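Long-range contacts in putative polysaccharide biosynthesis protein with aminopeptidase-like domain (Clostridium acetobutylicum, PDB 3K9T), which binds one zinc ion per subunit and may act in the biosynthesis of modified polysaccharides, with no peptidase activity expected despite low similarity to aminopeptidases: residues Glu3-Tyr8 with Glu415-Lys420; Thr34-Arg39 with Pro68-Ile73; Ser98-Val103 with Val156-Ser161; Glu354-Tyr359 with Ser404-Ala409. All coordinates share one frame; numbering follows the deposited sequence.

Interaction 1 (Glu3-Tyr8 with Glu415-Lys420); sequences EEINKY and EFRRIK
Arg417 NH1 meets Asn6 OD1 from an unusual direction, above the carbonyl plane of Asn6 and not on a lone pair. This bond is 2.7 Å long and nearly straight at 164°. OD1 lies at the edge of the guanidinium, in its plane. A second bond to OD1, from Arg417 NH2, is weak. Asn6 ND2 turns back to Glu3 OE1 at 2.9 Å, which fixes the flip of the amide.

Glu3 carries the charge side of the contact. Its chain bends at chi2 (-54°), which turns the carboxylate toward helix 416-428. Glu3 OE2 receives Lys420 NZ at 3.0 Å on its anti side, tilted out of the carboxylate plane, in a salt bridge. Glu3 OE1 and Arg417 NH1 make only a long ion pair of 3.7 Å; the carboxylate and guanidinium planes are almost perpendicular. The network is shared with outside partners: Tyr351 and Tyr421 also bond Glu3, Asp424 pairs with Lys420, and Glu348 with Arg417.

The contact joins the N-terminal helix 5-10 of the aminopeptidase-like region to helix 416-428 of the permutated winged helix-turn-helix domain. Helix 336-355 lies beside both and supplies Tyr351, which makes a cation-pi contact with Arg417.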
loop_
_atom_site.group_PDB
_atom_site.type_symbol
_atom_site.label_atom_id
_atom_site.label_comp_id
_atom_site.label_asym_id
_atom_site.label_seq_id
_atom_site.Cartn_x
_atom_site.Cartn_y
_atom_site.Cartn_z
ATOM N N GLU A 3 -9.745 -3.113 35.033
ATOM C CA GLU A 3 -8.411 -3.024 35.604
ATOM C C GLU A 3 -8.180 -4.215 36.555
ATOM O O GLU A 3 -7.035 -4.613 36.800
ATOM C CB GLU A 3 -8.158 -1.668 36.292
ATOM C CG GLU A 3 -8.079 -0.461 35.343
ATOM C CD GLU A 3 -7.047 -0.585 34.185
ATOM O OE1 GLU A 3 -5.904 -0.986 34.435
ATOM O OE2 GLU A 3 -7.370 -0.251 33.014
ATOM N N GLU A 4 -9.264 -4.809 37.047
ATOM C CA GLU A 4 -9.162 -6.036 37.838
ATOM C C GLU A 4 -8.520 -7.228 37.110
ATOM O O GLU A 4 -8.053 -8.151 37.762
ATOM C CB GLU A 4 -10.524 -6.432 38.391
ATOM C CG GLU A 4 -10.997 -5.500 39.521
ATOM C CD GLU A 4 -12.119 -6.106 40.318
ATOM O OE1 GLU A 4 -12.826 -6.981 39.761
ATOM O OE2 GLU A 4 -12.297 -5.718 41.500
ATOM N N ILE A 5 -8.492 -7.203 35.781
ATOM C CA ILE A 5 -7.792 -8.224 35.019
ATOM C C ILE A 5 -6.270 -8.143 35.251
ATOM O O ILE A 5 -5.559 -9.130 35.063
ATOM C CB ILE A 5 -8.091 -8.110 33.487
ATOM C CG1 ILE A 5 -8.242 -9.492 32.845
ATOM C CG2 ILE A 5 -7.026 -7.318 32.795
ATOM C CD1 ILE A 5 -8.764 -9.471 31.404
ATOM N N ASN A 6 -5.765 -6.975 35.648
ATOM C CA ASN A 6 -4.322 -6.790 35.775
ATOM C C ASN A 6 -3.670 -7.794 36.731
ATOM O O ASN A 6 -2.580 -8.259 36.479
ATOM C CB ASN A 6 -3.973 -5.366 36.203
ATOM C CG ASN A 6 -4.432 -4.295 35.207
ATOM O OD1 ASN A 6 -4.934 -4.571 34.115
ATOM N ND2 ASN A 6 -4.269 -3.048 35.608
ATOM N N LYS A 7 -4.352 -8.148 37.811
ATOM C CA LYS A 7 -3.772 -9.046 38.803
ATOM C C LYS A 7 -3.654 -10.438 38.211
ATOM O O LYS A 7 -2.715 -11.154 38.557
ATOM C CB LYS A 7 -4.565 -9.046 40.141
ATOM C CG LYS A 7 -6.058 -9.400 39.990
ATOM C CD LYS A 7 -6.933 -9.247 41.280
ATOM C CE LYS A 7 -8.487 -9.097 40.953
ATOM N NZ LYS A 7 -8.998 -7.655 40.832
ATOM N N TYR A 8 -4.599 -10.814 37.337
ATOM C CA TYR A 8 -4.540 -12.103 36.660
ATOM C C TYR A 8 -3.362 -12.146 35.675
ATOM O O TYR A 8 -2.650 -13.155 35.594
ATOM C CB TYR A 8 -5.851 -12.421 35.931
ATOM C CG TYR A 8 -7.019 -12.638 36.875
ATOM C CD1 TYR A 8 -7.228 -13.858 37.505
ATOM C CD2 TYR A 8 -7.909 -11.627 37.132
ATOM C CE1 TYR A 8 -8.294 -14.034 38.383
ATOM C CE2 TYR A 8 -8.960 -11.791 37.993
ATOM C CZ TYR A 8 -9.149 -12.986 38.626
ATOM O OH TYR A 8 -10.228 -13.106 39.473
ATOM N N GLU A 415 1.380 2.174 22.214
ATOM C CA GLU A 415 0.768 1.051 22.858
ATOM C C GLU A 415 -0.653 1.374 23.376
ATOM O O GLU A 415 -0.942 2.471 23.844
ATOM C CB GLU A 415 1.680 0.613 23.991
ATOM C CG GLU A 415 1.410 -0.772 24.463
ATOM C CD GLU A 415 0.696 -0.769 25.741
ATOM O OE1 GLU A 415 1.223 -0.086 26.643
ATOM O OE2 GLU A 415 -0.354 -1.449 25.838
ATOM N N PHE A 416 -1.530 0.385 23.306
ATOM C CA PHE A 416 -2.925 0.597 23.607
ATOM C C PHE A 416 -3.171 1.097 25.028
ATOM O O PHE A 416 -3.890 2.069 25.214
ATOM C CB PHE A 416 -3.755 -0.664 23.329
ATOM C CG PHE A 416 -5.242 -0.479 23.635
ATOM C CD1 PHE A 416 -6.091 0.093 22.721
ATOM C CD2 PHE A 416 -5.760 -0.838 24.863
ATOM C CE1 PHE A 416 -7.422 0.273 23.022
ATOM C CE2 PHE A 416 -7.084 -0.651 25.174
ATOM C CZ PHE A 416 -7.912 -0.091 24.269
ATOM N N ARG A 417 -2.590 0.460 26.038
ATOM C CA ARG A 417 -2.813 0.936 27.402
ATOM C C ARG A 417 -2.403 2.388 27.636
ATOM O O ARG A 417 -3.002 3.075 28.435
ATOM C CB ARG A 417 -2.143 0.041 28.413
ATOM C CG ARG A 417 -2.773 -1.328 28.500
ATOM C CD ARG A 417 -2.679 -1.850 29.888
ATOM N NE ARG A 417 -3.107 -3.237 29.988
ATOM C CZ ARG A 417 -3.628 -3.781 31.087
ATOM N NH1 ARG A 417 -3.823 -3.045 32.188
ATOM N NH2 ARG A 417 -3.966 -5.067 31.081
ATOM N N ARG A 418 -1.381 2.855 26.937
ATOM C CA ARG A 418 -0.949 4.249 27.066
ATOM C C ARG A 418 -2.045 5.229 26.638
ATOM O O ARG A 418 -2.305 6.263 27.274
ATOM C CB ARG A 418 0.252 4.458 26.176
ATOM C CG ARG A 418 1.102 5.565 26.596
ATOM C CD ARG A 418 2.358 5.581 25.792
ATOM N NE ARG A 418 2.891 6.919 25.860
ATOM C CZ ARG A 418 3.756 7.430 25.006
ATOM N NH1 ARG A 418 4.190 6.696 23.996
ATOM N NH2 ARG A 418 4.177 8.689 25.176
ATOM N N ILE A 419 -2.686 4.872 25.539
ATOM C CA ILE A 419 -3.798 5.622 25.023
ATOM C C ILE A 419 -4.973 5.538 25.993
ATOM O O ILE A 419 -5.587 6.539 26.284
ATOM C CB ILE A 419 -4.157 5.127 23.619
ATOM C CG1 ILE A 419 -2.936 5.333 22.679
ATOM C CG2 ILE A 419 -5.411 5.805 23.133
ATOM C CD1 ILE A 419 -2.358 6.721 22.677
ATOM N N LYS A 420 -5.230 4.349 26.526
ATOM C CA LYS A 420 -6.362 4.107 27.413
ATOM C C LYS A 420 -6.280 4.919 28.691
ATOM O O LYS A 420 -7.245 5.574 29.115
ATOM C CB LYS A 420 -6.417 2.610 27.749
ATOM C CG LYS A 420 -7.713 2.145 28.391
ATOM C CD LYS A 420 -7.727 2.347 29.906
ATOM C CE LYS A 420 -8.901 1.625 30.547
ATOM N NZ LYS A 420 -9.062 1.999 31.974
#

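Interaction 2 (Thr34-Arg39 with Pro68-Ile73); sequences TGNGVR and PKEWNI
The N-terminus of helix 36-45, in the aminopeptidase-like region, docks here on strand 70-79 of the insert domain's antiparallel sheet. Gly35 is the N-cap residue. The cap region is served from across the contact: Asn36 N gives a nearly straight bond (172°) to Asn72 OD1 at 2.8 Å, in the carbonyl plane and on a lone pair. The CA of Gly35 lies against the strand, 3.3 Å from Trp71 O.

One turn into the helix, the extended chain of Arg39 meets Glu70 end-on. Arg39 NH1 reaches Glu70 OE2 at 2.7 Å, and Arg39 NH2 reaches Glu70 OE1 at 3.0 Å. Both oxygens lie in the guanidinium plane, yet both are met from above the carboxylate plane, because the two flat groups are turned 46° apart. Asn72 ND2 approaches Glu70 OE2 from the other face, so that oxygen is gripped by two donors. Arg39 NH1 is also bonded to Asn36 OD1. Glu55 is a second acidic partner of Arg39, and Ser166 N bonds Glu70 OE1.

Before the helix, Thr34 lies beside the strand. Its chi1 of 66° aims the hydroxyl at the strand backbone, and Tyr99 OH bonds the same oxygen. Trp71 N donates to Thr34 OG1 over 2.9 Å, while Thr34 CG2 rests 4.2 Å from Pro68 CG.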
loop_
_atom_site.group_PDB
_atom_site.type_symbol
_atom_site.label_atom_id
_atom_site.label_comp_id
_atom_site.label_asym_id
_atom_site.label_seq_id
_atom_site.Cartn_x
_atom_site.Cartn_y
_atom_site.Cartn_z
ATOM N N THR A 34 -16.521 -38.287 19.472
ATOM C CA THR A 34 -17.627 -38.683 20.318
ATOM C C THR A 34 -17.029 -39.568 21.404
ATOM O O THR A 34 -15.848 -39.875 21.355
ATOM C CB THR A 34 -18.724 -39.479 19.550
ATOM O OG1 THR A 34 -18.197 -40.745 19.120
ATOM C CG2 THR A 34 -19.244 -38.687 18.363
ATOM N N GLY A 35 -17.822 -39.935 22.401
ATOM C CA GLY A 35 -17.405 -40.971 23.346
ATOM C C GLY A 35 -17.243 -40.601 24.804
ATOM O O GLY A 35 -17.279 -39.417 25.179
ATOM N N ASN A 36 -17.050 -41.628 25.630
ATOM C CA ASN A 36 -16.903 -41.410 27.077
ATOM C C ASN A 36 -15.627 -40.639 27.466
ATOM O O ASN A 36 -15.533 -40.078 28.551
ATOM C CB ASN A 36 -17.005 -42.735 27.856
ATOM C CG ASN A 36 -18.421 -43.302 27.879
ATOM O OD1 ASN A 36 -19.399 -42.572 27.839
ATOM N ND2 ASN A 36 -18.522 -44.610 27.945
ATOM N N GLY A 37 -14.667 -40.578 26.560
ATOM C CA GLY A 37 -13.437 -39.848 26.813
ATOM C C GLY A 37 -13.748 -38.384 26.779
ATOM O O GLY A 37 -13.231 -37.608 27.593
ATOM N N VAL A 38 -14.615 -38.010 25.841
ATOM C CA VAL A 38 -15.053 -36.626 25.774
ATOM C C VAL A 38 -15.818 -36.322 27.046
ATOM O O VAL A 38 -15.620 -35.250 27.654
ATOM C CB VAL A 38 -15.938 -36.330 24.560
ATOM C CG1 VAL A 38 -16.284 -34.824 24.532
ATOM C CG2 VAL A 38 -15.275 -36.809 23.226
ATOM N N ARG A 39 -16.674 -37.261 27.480
ATOM C CA ARG A 39 -17.445 -37.047 28.717
ATOM C C ARG A 39 -16.561 -36.930 29.949
ATOM O O ARG A 39 -16.795 -36.052 30.786
ATOM C CB ARG A 39 -18.531 -38.095 28.895
ATOM C CG ARG A 39 -19.601 -37.960 27.827
ATOM C CD ARG A 39 -20.594 -39.090 27.824
ATOM N NE ARG A 39 -21.460 -39.001 26.641
ATOM C CZ ARG A 39 -21.497 -39.889 25.648
ATOM N NH1 ARG A 39 -20.749 -40.967 25.679
ATOM N NH2 ARG A 39 -22.303 -39.709 24.619
ATOM N N PRO A 68 -22.255 -38.378 13.469
ATOM C CA PRO A 68 -21.838 -39.800 13.378
ATOM C C PRO A 68 -22.305 -40.721 14.513
ATOM O O PRO A 68 -22.861 -40.269 15.503
ATOM C CB PRO A 68 -20.311 -39.721 13.437
ATOM C CG PRO A 68 -20.015 -38.468 14.243
ATOM C CD PRO A 68 -21.153 -37.491 13.892
ATOM N N LYS A 69 -22.059 -42.012 14.335
ATOM C CA LYS A 69 -22.206 -42.982 15.407
ATOM C C LYS A 69 -21.208 -42.654 16.502
ATOM O O LYS A 69 -20.185 -41.992 16.278
ATOM C CB LYS A 69 -21.964 -44.410 14.923
ATOM C CG LYS A 69 -23.059 -44.899 13.988
ATOM C CD LYS A 69 -22.999 -46.388 13.645
ATOM C CE LYS A 69 -24.157 -46.739 12.710
ATOM N NZ LYS A 69 -24.980 -47.865 13.222
ATOM N N GLU A 70 -21.528 -43.118 17.703
ATOM C CA GLU A 70 -20.677 -42.894 18.833
ATOM C C GLU A 70 -19.674 -44.023 18.917
ATOM O O GLU A 70 -20.035 -45.196 18.759
ATOM C CB GLU A 70 -21.515 -42.804 20.119
ATOM C CG GLU A 70 -20.651 -42.662 21.357
ATOM C CD GLU A 70 -21.429 -42.471 22.628
ATOM O OE1 GLU A 70 -22.576 -41.943 22.603
ATOM O OE2 GLU A 70 -20.852 -42.830 23.671
ATOM N N TRP A 71 -18.428 -43.661 19.206
ATOM C CA TRP A 71 -17.319 -44.618 19.322
ATOM C C TRP A 71 -16.809 -44.657 20.754
ATOM O O TRP A 71 -16.692 -43.603 21.414
ATOM C CB TRP A 71 -16.166 -44.217 18.388
ATOM C CG TRP A 71 -15.017 -45.176 18.357
ATOM C CD1 TRP A 71 -15.030 -46.446 17.851
ATOM C CD2 TRP A 71 -13.692 -44.957 18.845
ATOM N NE1 TRP A 71 -13.796 -47.030 17.995
ATOM C CE2 TRP A 71 -12.955 -46.134 18.601
ATOM C CE3 TRP A 71 -13.049 -43.879 19.462
ATOM C CZ2 TRP A 71 -11.611 -46.263 18.954
ATOM C CZ3 TRP A 71 -11.702 -44.002 19.795
ATOM C CH2 TRP A 71 -11.000 -45.183 19.536
ATOM N N ASN A 72 -16.490 -45.869 21.219
ATOM C CA ASN A 72 -15.909 -46.081 22.545
ATOM C C ASN A 72 -14.876 -47.186 22.517
ATOM O O ASN A 72 -14.924 -48.029 21.631
ATOM C CB ASN A 72 -16.988 -46.395 23.559
ATOM C CG ASN A 72 -17.690 -45.150 24.021
ATOM O OD1 ASN A 72 -17.110 -44.333 24.763
ATOM N ND2 ASN A 72 -18.934 -44.964 23.563
ATOM N N ILE A 73 -13.951 -47.191 23.478
ATOM C CA ILE A 73 -12.900 -48.199 23.483
ATOM C C ILE A 73 -12.520 -48.543 24.913
ATOM O O ILE A 73 -12.331 -47.650 25.722
ATOM C CB ILE A 73 -11.669 -47.730 22.616
ATOM C CG1 ILE A 73 -10.553 -48.790 22.561
ATOM C CG2 ILE A 73 -11.111 -46.391 23.108
ATOM C CD1 ILE A 73 -9.649 -48.678 21.308
#

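Interaction 3 (Ser98-Val103 with Val156-Ser161); sequences SYSVPV and VVIDSS
Val103 and Ile158 form a hydrogen-bonded antiparallel pair at the edge of the insert domain's four-stranded antiparallel sheet. Here the incoming loop becomes edge strand 103-108 beside strand 153-163. Val103 N bonds Ile158 O at 3.0 Å, and Ile158 N bonds Val103 O at 2.8 Å. Two CA-H...O contacts flank the pair, from Pro102 CA to Ile158 O and from Val157 CA to Val103 O.

The apolar contacts lie on the face that carries Val103 and Ile158. Val103 CG1 meets Ile158 CD1 at 3.9 Å, and its other branch, CG2, meets Val156 CG1 at 3.7 Å. In both pairs the side chains run at a slant to each other. Ile158 CD1 also reaches back along the loop to Ser100 CB, 3.8 Å away. Trp137 and Phe139 also pack on Ile158. The Pro102 ring packs on Ser160, with Pro102 CB 3.4 Å from Ser160 O.

The polar side-chain contact is made by Ser160. Its chi1 of 57° sets OG between the backbone N and the carbonyl carbon, where it meets Ser100 O. That carbonyl is held by two donors. Ser100 O accepts from Trp71 NE1; its other donor is Ser160 OG, which reaches Ser100 O over 2.7 Å, tilted 28° from the carbonyl plane.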
loop_
_atom_site.group_PDB
_atom_site.type_symbol
_atom_site.label_atom_id
_atom_site.label_comp_id
_atom_site.label_asym_id
_atom_site.label_seq_id
_atom_site.Cartn_x
_atom_site.Cartn_y
_atom_site.Cartn_z
ATOM N N SER A 98 -8.309 -43.854 15.687
ATOM C CA SER A 98 -9.554 -43.408 16.291
ATOM C C SER A 98 -10.703 -43.856 15.406
ATOM O O SER A 98 -10.628 -43.732 14.195
ATOM C CB SER A 98 -9.567 -41.889 16.471
ATOM O OG SER A 98 -10.580 -41.474 17.374
ATOM N N TYR A 99 -11.756 -44.352 16.045
ATOM C CA TYR A 99 -12.939 -44.911 15.400
ATOM C C TYR A 99 -12.700 -46.326 14.866
ATOM O O TYR A 99 -13.492 -46.808 14.053
ATOM C CB TYR A 99 -13.569 -43.959 14.347
ATOM C CG TYR A 99 -14.718 -43.118 14.892
ATOM C CD1 TYR A 99 -14.521 -42.247 15.969
ATOM C CD2 TYR A 99 -15.996 -43.197 14.351
ATOM C CE1 TYR A 99 -15.557 -41.468 16.479
ATOM C CE2 TYR A 99 -17.065 -42.419 14.888
ATOM C CZ TYR A 99 -16.835 -41.566 15.953
ATOM O OH TYR A 99 -17.848 -40.775 16.479
ATOM N N SER A 100 -11.660 -47.011 15.351
ATOM C CA SER A 100 -11.394 -48.385 14.910
ATOM C C SER A 100 -12.570 -49.317 15.222
ATOM O O SER A 100 -13.030 -49.407 16.365
ATOM C CB SER A 100 -10.109 -48.979 15.534
ATOM O OG SER A 100 -8.925 -48.559 14.857
ATOM N N VAL A 101 -13.046 -50.004 14.191
ATOM C CA VAL A 101 -14.072 -51.047 14.345
ATOM C C VAL A 101 -13.528 -52.145 15.281
ATOM O O VAL A 101 -12.333 -52.329 15.365
ATOM C CB VAL A 101 -14.483 -51.595 12.960
ATOM C CG1 VAL A 101 -15.152 -50.477 12.140
ATOM C CG2 VAL A 101 -13.266 -52.142 12.214
ATOM N N PRO A 102 -14.390 -52.828 16.049
ATOM C CA PRO A 102 -13.844 -53.867 16.925
ATOM C C PRO A 102 -13.267 -55.055 16.136
ATOM O O PRO A 102 -13.815 -55.407 15.096
ATOM C CB PRO A 102 -15.055 -54.323 17.739
ATOM C CG PRO A 102 -16.234 -53.873 16.969
ATOM C CD PRO A 102 -15.839 -52.658 16.225
ATOM N N VAL A 103 -12.161 -55.636 16.612
ATOM C CA VAL A 103 -11.541 -56.754 15.934
ATOM C C VAL A 103 -10.971 -57.701 16.971
ATOM O O VAL A 103 -10.475 -57.264 18.011
ATOM C CB VAL A 103 -10.429 -56.336 14.901
ATOM C CG1 VAL A 103 -10.579 -54.845 14.453
ATOM C CG2 VAL A 103 -8.998 -56.626 15.422
ATOM N N VAL A 156 -4.759 -60.214 17.873
ATOM C CA VAL A 156 -5.066 -58.829 17.588
ATOM C C VAL A 156 -6.433 -58.511 18.158
ATOM O O VAL A 156 -7.443 -59.048 17.704
ATOM C CB VAL A 156 -5.074 -58.576 16.083
ATOM C CG1 VAL A 156 -5.378 -57.091 15.780
ATOM C CG2 VAL A 156 -3.734 -59.019 15.479
ATOM N N VAL A 157 -6.445 -57.628 19.151
ATOM C CA VAL A 157 -7.654 -57.250 19.847
ATOM C C VAL A 157 -7.836 -55.730 19.859
ATOM O O VAL A 157 -6.951 -54.997 20.302
ATOM C CB VAL A 157 -7.606 -57.725 21.331
ATOM C CG1 VAL A 157 -8.811 -57.209 22.087
ATOM C CG2 VAL A 157 -7.523 -59.227 21.418
ATOM N N ILE A 158 -8.962 -55.276 19.320
ATOM C CA ILE A 158 -9.444 -53.917 19.529
ATOM C C ILE A 158 -10.859 -54.075 20.103
ATOM O O ILE A 158 -11.798 -54.397 19.369
ATOM C CB ILE A 158 -9.522 -53.056 18.242
ATOM C CG1 ILE A 158 -8.145 -52.875 17.600
ATOM C CG2 ILE A 158 -10.119 -51.697 18.569
ATOM C CD1 ILE A 158 -8.195 -52.227 16.178
ATOM N N ASP A 159 -10.991 -53.853 21.410
ATOM C CA ASP A 159 -12.261 -53.960 22.116
ATOM C C ASP A 159 -12.945 -52.605 22.106
ATOM O O ASP A 159 -12.842 -51.834 23.068
ATOM C CB ASP A 159 -12.036 -54.437 23.563
ATOM C CG ASP A 159 -13.331 -54.734 24.295
ATOM O OD1 ASP A 159 -14.392 -54.759 23.628
ATOM O OD2 ASP A 159 -13.281 -54.932 25.533
ATOM N N SER A 160 -13.657 -52.336 21.013
ATOM C CA SER A 160 -14.317 -51.051 20.799
ATOM C C SER A 160 -15.780 -51.241 20.462
ATOM O O SER A 160 -16.229 -52.370 20.286
ATOM C CB SER A 160 -13.621 -50.306 19.639
ATOM O OG SER A 160 -13.612 -51.078 18.452
ATOM N N SER A 161 -16.527 -50.138 20.390
ATOM C CA SER A 161 -17.908 -50.176 19.904
ATOM C C SER A 161 -18.175 -48.976 19.045
ATOM O O SER A 161 -17.635 -47.909 19.302
ATOM C CB SER A 161 -18.935 -50.201 21.046
ATOM O OG SER A 161 -18.829 -49.044 21.848
#

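Interaction 4 (Glu354-Tyr359 with Ser404-Ala409); sequences ENNRTY and SLLDIA
Asn356 swings its CG anti to the backbone N (chi1 -171°), which carries its amide to the start of helix 405-412. The chi1 of Ser404, 67°, folds OG back over its own helix. Asn356 OD1 then accepts from Leu406 N at 3.0 Å, with the donor tilted 27° from the carbonyl plane. The same oxygen sits 3.3 Å from Leu406 CB, so the amide lies close over the first turn. Asn356 ND2 bonds Glu271 of helix 271-282. It also donates to a water, which is hydrogen-bonded to Ser404 OG as well.

The backbone supplies a second bond. Asn356 is the centre of an inverse gamma turn, and the next carbonyl, Arg357 O, takes Leu405 N at 3.0 Å. The donor lies nearly along the C=O axis. Thus two early amides of the helix are satisfied from the linker.

Ser404 caps the helix from within. Its OG accepts from Asp407 N at 3.0 Å, and Ser404 N donates to Asp407 OD2 at 3.1 Å.

Leu405 makes the apolar contact with Tyr359. Its CD2 lies at the edge of the Tyr359 ring, 3.9 Å from Tyr359 CD2. Its other methyl, CD1, touches Asn355 O at 3.5 Å. Phe416 and Ala423 of helix 416-428 pack on Leu405 too.

The reciprocal Ser404-Asp407 bonds are a classic capping box. Here it opens a helix of the permutated winged helix-turn-helix domain, at the point where helix 336-355 leads into that domain.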
loop_
_atom_site.group_PDB
_atom_site.type_symbol
_atom_site.label_atom_id
_atom_site.label_comp_id
_atom_site.label_asym_id
_atom_site.label_seq_id
_atom_site.Cartn_x
_atom_site.Cartn_y
_atom_site.Cartn_z
ATOM N N GLU A 354 -12.526 -4.973 25.645
ATOM C CA GLU A 354 -13.424 -4.354 26.615
ATOM C C GLU A 354 -13.269 -2.840 26.732
ATOM O O GLU A 354 -14.252 -2.131 26.856
ATOM C CB GLU A 354 -13.149 -4.982 27.971
ATOM C CG GLU A 354 -13.685 -6.372 28.113
ATOM C CD GLU A 354 -15.152 -6.389 28.427
ATOM O OE1 GLU A 354 -15.550 -5.628 29.323
ATOM O OE2 GLU A 354 -15.898 -7.165 27.777
ATOM N N ASN A 355 -12.023 -2.361 26.691
ATOM C CA ASN A 355 -11.716 -0.935 26.849
ATOM C C ASN A 355 -11.549 -0.113 25.571
ATOM O O ASN A 355 -11.088 1.027 25.644
ATOM C CB ASN A 355 -10.456 -0.762 27.716
ATOM C CG ASN A 355 -10.668 -1.221 29.146
ATOM O OD1 ASN A 355 -11.548 -0.720 29.831
ATOM N ND2 ASN A 355 -9.850 -2.182 29.605
ATOM N N ASN A 356 -11.916 -0.669 24.418
ATOM C CA ASN A 356 -11.811 0.042 23.141
ATOM C C ASN A 356 -12.981 0.995 22.949
ATOM O O ASN A 356 -13.803 0.801 22.060
ATOM C CB ASN A 356 -11.754 -0.933 21.941
ATOM C CG ASN A 356 -11.427 -0.227 20.618
ATOM O OD1 ASN A 356 -10.787 0.813 20.625
ATOM N ND2 ASN A 356 -11.854 -0.799 19.486
ATOM N N ARG A 357 -13.017 2.066 23.725
ATOM C CA ARG A 357 -14.129 3.009 23.640
ATOM C C ARG A 357 -13.964 4.080 22.546
ATOM O O ARG A 357 -12.924 4.159 21.899
ATOM C CB ARG A 357 -14.381 3.600 25.009
ATOM C CG ARG A 357 -14.891 2.553 25.954
ATOM C CD ARG A 357 -14.933 3.016 27.399
ATOM N NE ARG A 357 -15.010 1.815 28.212
ATOM C CZ ARG A 357 -16.109 1.079 28.357
ATOM N NH1 ARG A 357 -17.266 1.429 27.788
ATOM N NH2 ARG A 357 -16.053 -0.016 29.098
ATOM N N THR A 358 -15.042 4.828 22.279
ATOM C CA THR A 358 -14.980 5.993 21.403
ATOM C C THR A 358 -15.449 7.191 22.196
ATOM O O THR A 358 -16.416 7.102 22.918
ATOM C CB THR A 358 -15.777 5.832 20.134
ATOM O OG1 THR A 358 -15.196 4.770 19.375
ATOM C CG2 THR A 358 -15.710 7.104 19.312
ATOM N N TYR A 359 -14.704 8.288 22.094
ATOM C CA TYR A 359 -14.979 9.490 22.860
ATOM C C TYR A 359 -15.097 10.724 21.976
ATOM O O TYR A 359 -14.666 10.750 20.822
ATOM C CB TYR A 359 -13.854 9.774 23.860
ATOM C CG TYR A 359 -13.628 8.771 24.977
ATOM C CD1 TYR A 359 -14.290 8.893 26.200
ATOM C CD2 TYR A 359 -12.673 7.765 24.855
ATOM C CE1 TYR A 359 -14.036 8.002 27.255
ATOM C CE2 TYR A 359 -12.412 6.869 25.905
ATOM C CZ TYR A 359 -13.099 6.992 27.093
ATOM O OH TYR A 359 -12.843 6.102 28.109
ATOM N N SER A 404 -11.852 5.364 17.554
ATOM C CA SER A 404 -11.781 4.505 18.737
ATOM C C SER A 404 -10.395 4.672 19.332
ATOM O O SER A 404 -9.495 5.189 18.687
ATOM C CB SER A 404 -11.988 3.023 18.342
ATOM O OG SER A 404 -10.908 2.499 17.528
ATOM N N LEU A 405 -10.213 4.225 20.558
ATOM C CA LEU A 405 -8.896 4.262 21.175
ATOM C C LEU A 405 -7.875 3.401 20.395
ATOM O O LEU A 405 -6.682 3.729 20.350
ATOM C CB LEU A 405 -8.972 3.790 22.639
ATOM C CG LEU A 405 -9.779 4.608 23.633
ATOM C CD1 LEU A 405 -9.502 4.088 25.023
ATOM C CD2 LEU A 405 -9.403 6.081 23.544
ATOM N N LEU A 406 -8.356 2.314 19.789
ATOM C CA LEU A 406 -7.524 1.420 18.987
ATOM C C LEU A 406 -7.065 2.183 17.744
ATOM O O LEU A 406 -5.904 2.072 17.307
ATOM C CB LEU A 406 -8.297 0.144 18.610
ATOM C CG LEU A 406 -7.525 -1.017 17.969
ATOM C CD1 LEU A 406 -6.422 -1.485 18.861
ATOM C CD2 LEU A 406 -8.466 -2.186 17.529
ATOM N N ASP A 407 -7.966 2.997 17.212
ATOM C CA ASP A 407 -7.626 3.847 16.063
ATOM C C ASP A 407 -6.505 4.812 16.403
ATOM O O ASP A 407 -5.574 5.021 15.617
ATOM C CB ASP A 407 -8.848 4.638 15.586
ATOM C CG ASP A 407 -9.895 3.764 14.884
ATOM O OD1 ASP A 407 -9.573 2.661 14.362
ATOM O OD2 ASP A 407 -11.059 4.212 14.840
ATOM N N ILE A 408 -6.591 5.381 17.595
ATOM C CA ILE A 408 -5.640 6.381 18.042
ATOM C C ILE A 408 -4.314 5.658 18.338
ATOM O O ILE A 408 -3.232 6.128 17.947
ATOM C CB ILE A 408 -6.236 7.199 19.240
ATOM C CG1 ILE A 408 -7.523 7.930 18.807
ATOM C CG2 ILE A 408 -5.256 8.224 19.791
ATOM C CD1 ILE A 408 -8.409 8.374 19.981
ATOM N N ALA A 409 -4.398 4.489 18.964
ATOM C CA ALA A 409 -3.195 3.729 19.271
ATOM C C ALA A 409 -2.479 3.398 17.971
ATOM O O ALA A 409 -1.263 3.548 17.877
ATOM C CB ALA A 409 -3.519 2.480 20.035
HETATM O O HOH W 1 -11.859 0.211 16.489
#

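Overall arrangement
The four contacts form two pairs on opposite sides of the chain's centre. Interactions 1 and 4 have centres 13 Å apart and touch: Lys420 CE lies 3.6 Å from Asn355 OD1, and Ile419 packs on helix 405-412. Together they join the winged helix-turn-helix domain to the aminopeptidase-like region. Interactions 2 and 3 also have centres 13 Å apart. They share the insert sheet, where strands 70-79 and 153-163 are neighbours, and Tyr99 OH links them through Lys69 O and Thr34 OG1. Interactions 1 and 3 are about 52 Å apart between centres. The zinc ion is bound by His190, Asp196 and His325; Trp71 of interaction 2 has its side chain about 11 Å from that of His190.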